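Local coordinates for protein putative enoyl-CoA hydratase/isomerase (Bordetella parapertussis, PDB 3ISA) that probably acts on acyl-CoA thioesters as an enoyl-CoA hydratase or isomerase of the crotonase family, its exact reaction and substrate being unassigned, at residues D[112-117]-D[131-136]. Numbering follows the deposited sequence.
Sequences AGVDLF and FRMPGL
V114 packs against F131 and M133 where the short helix 112-119 of the crotonase fold packs against strand 130-132, part of a small three-stranded sheet with strands 108-110 and 165-167, and the loop that follows it. Both V114 methyls are engaged. CG1, anti to the backbone N (chi1 -178°), meets M133 CE at 3.7 Å, and CG2 lies against the strand backbone, 3.7 Å from R132 O. One turn on, F117 brings its ring to that of F131; the planes are inclined by 35° with centroids 5.3 Å apart, and F131 CE1 sits over the rim of one F117 face. A103 and A105 of strand 100-105 touch F117, while F166 and F176 pack on the F131 ring; V114, F117 and F131 are all buried, and their side chains are apolar. No hydrogen bond crosses between the two segments. The contact is looser at R132, whose CB points away from the helix; this partly exposed residue has its NE hydrogen-bonded to A163 O, and P134 CB lies over the centre of one face of its guanidinium. Beyond it the chain leaves the helix, and L136 packs on L200 of a second subunit. M133 bends at chi3 (-78°), which puts CE against V114 CG1; separately, its SD lies 3.4 Å from D115 OD1.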
ATOM      1  N   ALA D 112      -9.238  13.250  24.293  1.00 19.39           N
ATOM      2  CA  ALA D 112     -10.081  12.200  23.736  1.00 20.37           C
ATOM      3  C   ALA D 112     -11.544  12.645  23.516  1.00 21.63           C
ATOM      4  O   ALA D 112     -12.233  12.107  22.653  1.00 21.25           O
ATOM      5  CB  ALA D 112     -10.005  10.950  24.606  1.00 17.52           C
ATOM      6  N   GLY D 113     -11.991  13.630  24.297  1.00 22.19           N
ATOM      7  CA  GLY D 113     -13.277  14.304  24.062  1.00 20.68           C
ATOM      8  C   GLY D 113     -13.362  14.948  22.692  1.00 22.07           C
ATOM      9  O   GLY D 113     -14.342  14.767  21.956  1.00 18.10           O
ATOM     10  N   VAL D 114     -12.332  15.710  22.341  1.00 20.73           N
ATOM     11  CA  VAL D 114     -12.232  16.295  21.011  1.00 17.03           C
ATOM     12  C   VAL D 114     -12.084  15.197  19.954  1.00 17.30           C
ATOM     13  O   VAL D 114     -12.661  15.302  18.884  1.00 17.04           O
ATOM     14  CB  VAL D 114     -11.069  17.346  20.931  1.00 21.76           C
ATOM     15  CG1 VAL D 114     -10.990  18.009  19.532  1.00 20.63           C
ATOM     16  CG2 VAL D 114     -11.237  18.411  22.041  1.00 18.24           C
ATOM     17  N   ASP D 115     -11.349  14.127  20.261  1.00 16.27           N
ATOM     18  CA  ASP D 115     -11.192  13.043  19.280  1.00 17.93           C
ATOM     19  C   ASP D 115     -12.519  12.296  18.989  1.00 15.50           C
ATOM     20  O   ASP D 115     -12.793  11.886  17.845  1.00 14.60           O
ATOM     21  CB  ASP D 115     -10.130  12.059  19.767  1.00 17.36           C
ATOM     22  CG  ASP D 115      -8.749  12.698  19.887  1.00 21.03           C
ATOM     23  OD1 ASP D 115      -8.311  13.395  18.937  1.00 21.50           O
ATOM     24  OD2 ASP D 115      -8.112  12.513  20.941  1.00 22.91           O
ATOM     25  N   LEU D 116     -13.334  12.138  20.025  1.00 16.94           N
ATOM     26  CA  LEU D 116     -14.636  11.501  19.867  1.00 18.24           C
ATOM     27  C   LEU D 116     -15.512  12.338  18.940  1.00 18.35           C
ATOM     28  O   LEU D 116     -16.154  11.805  18.029  1.00 18.55           O
ATOM     29  CB  LEU D 116     -15.288  11.277  21.231  1.00 17.37           C
ATOM     30  CG  LEU D 116     -16.716  10.698  21.198  1.00 18.07           C
ATOM     31  CD1 LEU D 116     -16.766   9.354  20.442  1.00 15.75           C
ATOM     32  CD2 LEU D 116     -17.203  10.567  22.643  1.00 15.90           C
ATOM     33  N   PHE D 117     -15.509  13.647  19.182  1.00 18.38           N
ATOM     34  CA  PHE D 117     -16.140  14.626  18.320  1.00 18.26           C
ATOM     35  C   PHE D 117     -15.633  14.501  16.864  1.00 13.98           C
ATOM     36  O   PHE D 117     -16.445  14.400  15.930  1.00 17.29           O
ATOM     37  CB  PHE D 117     -15.853  16.024  18.902  1.00 19.93           C
ATOM     38  CG  PHE D 117     -16.572  17.135  18.205  1.00 20.88           C
ATOM     39  CD1 PHE D 117     -17.919  17.373  18.469  1.00 16.00           C
ATOM     40  CD2 PHE D 117     -15.893  17.975  17.315  1.00 23.26           C
ATOM     41  CE1 PHE D 117     -18.604  18.398  17.819  1.00 22.47           C
ATOM     42  CE2 PHE D 117     -16.562  19.017  16.677  1.00 23.39           C
ATOM     43  CZ  PHE D 117     -17.929  19.232  16.938  1.00 22.99           C
ATOM     44  N   PHE D 131     -11.845  23.931  21.981  1.00 23.58           N
ATOM     45  CA  PHE D 131     -11.275  22.607  21.792  1.00 19.90           C
ATOM     46  C   PHE D 131      -9.780  22.681  22.041  1.00 26.48           C
ATOM     47  O   PHE D 131      -9.127  23.637  21.620  1.00 30.41           O
ATOM     48  CB  PHE D 131     -11.482  22.099  20.345  1.00 23.84           C
ATOM     49  CG  PHE D 131     -12.909  22.141  19.850  1.00 25.72           C
ATOM     50  CD1 PHE D 131     -13.767  21.047  20.036  1.00 24.60           C
ATOM     51  CD2 PHE D 131     -13.394  23.266  19.163  1.00 27.98           C
ATOM     52  CE1 PHE D 131     -15.089  21.081  19.552  1.00 24.78           C
ATOM     53  CE2 PHE D 131     -14.706  23.313  18.692  1.00 26.78           C
ATOM     54  CZ  PHE D 131     -15.563  22.222  18.888  1.00 26.10           C
ATOM     55  N   ARG D 132      -9.234  21.660  22.688  1.00 22.17           N
ATOM     56  CA  ARG D 132      -7.784  21.505  22.809  1.00 23.24           C
ATOM     57  C   ARG D 132      -7.405  20.025  22.871  1.00 21.59           C
ATOM     58  O   ARG D 132      -8.037  19.257  23.595  1.00 21.42           O
ATOM     59  CB  ARG D 132      -7.290  22.224  24.072  1.00 21.03           C
ATOM     60  CG  ARG D 132      -5.774  22.400  24.129  1.00 21.82           C
ATOM     61  CD  ARG D 132      -5.279  23.030  25.448  1.00 24.34           C
ATOM     62  NE  ARG D 132      -3.830  23.219  25.414  1.00 40.08           N
ATOM     63  CZ  ARG D 132      -3.003  23.111  26.456  1.00 57.73           C
ATOM     64  NH1 ARG D 132      -3.451  22.791  27.666  1.00 47.12           N
ATOM     65  NH2 ARG D 132      -1.701  23.309  26.279  1.00 60.86           N
ATOM     66  N   MET D 133      -6.383  19.616  22.117  1.00 20.40           N
ATOM     67  CA  MET D 133      -5.828  18.260  22.224  1.00 21.89           C
ATOM     68  C   MET D 133      -4.369  18.399  22.662  1.00 24.62           C
ATOM     69  O   MET D 133      -3.485  18.559  21.812  1.00 25.51           O
ATOM     70  CB  MET D 133      -5.918  17.500  20.882  1.00 22.97           C
ATOM     71  CG  MET D 133      -7.347  17.035  20.430  1.00 23.67           C
ATOM     72  SD  MET D 133      -7.500  16.677  18.653  1.00 16.55           S
ATOM     73  CE  MET D 133      -7.604  18.352  18.027  1.00 21.55           C
ATOM     74  N   PRO D 134      -4.115  18.394  23.988  1.00 24.79           N
ATOM     75  CA  PRO D 134      -2.791  18.671  24.565  1.00 26.80           C
ATOM     76  C   PRO D 134      -1.905  17.455  24.854  1.00 25.37           C
ATOM     77  O   PRO D 134      -0.813  17.628  25.387  1.00 22.18           O
ATOM     78  CB  PRO D 134      -3.141  19.361  25.886  1.00 28.56           C
ATOM     79  CG  PRO D 134      -4.430  18.706  26.299  1.00 28.12           C
ATOM     80  CD  PRO D 134      -5.120  18.182  25.047  1.00 25.12           C
ATOM     81  N   GLY D 135      -2.357  16.253  24.488  1.00 26.11           N
ATOM     82  CA  GLY D 135      -1.712  15.002  24.907  1.00 24.18           C
ATOM     83  C   GLY D 135      -0.269  14.788  24.483  1.00 17.65           C
ATOM     84  O   GLY D 135       0.495  14.096  25.184  1.00 18.44           O
ATOM     85  N   LEU D 136       0.113  15.373  23.351  1.00 21.78           N
ATOM     86  CA  LEU D 136       1.503  15.341  22.908  1.00 17.08           C
ATOM     87  C   LEU D 136       2.466  15.972  23.932  1.00 20.67           C
ATOM     88  O   LEU D 136       3.626  15.597  23.981  1.00 19.03           O
ATOM     89  CB  LEU D 136       1.671  15.981  21.521  1.00 16.25           C
ATOM     90  CG  LEU D 136       1.017  15.212  20.348  1.00 20.94           C
ATOM     91  CD1 LEU D 136       0.836  16.122  19.144  1.00 25.06           C
ATOM     92  CD2 LEU D 136       1.852  13.998  19.951  1.00 18.07           C
TER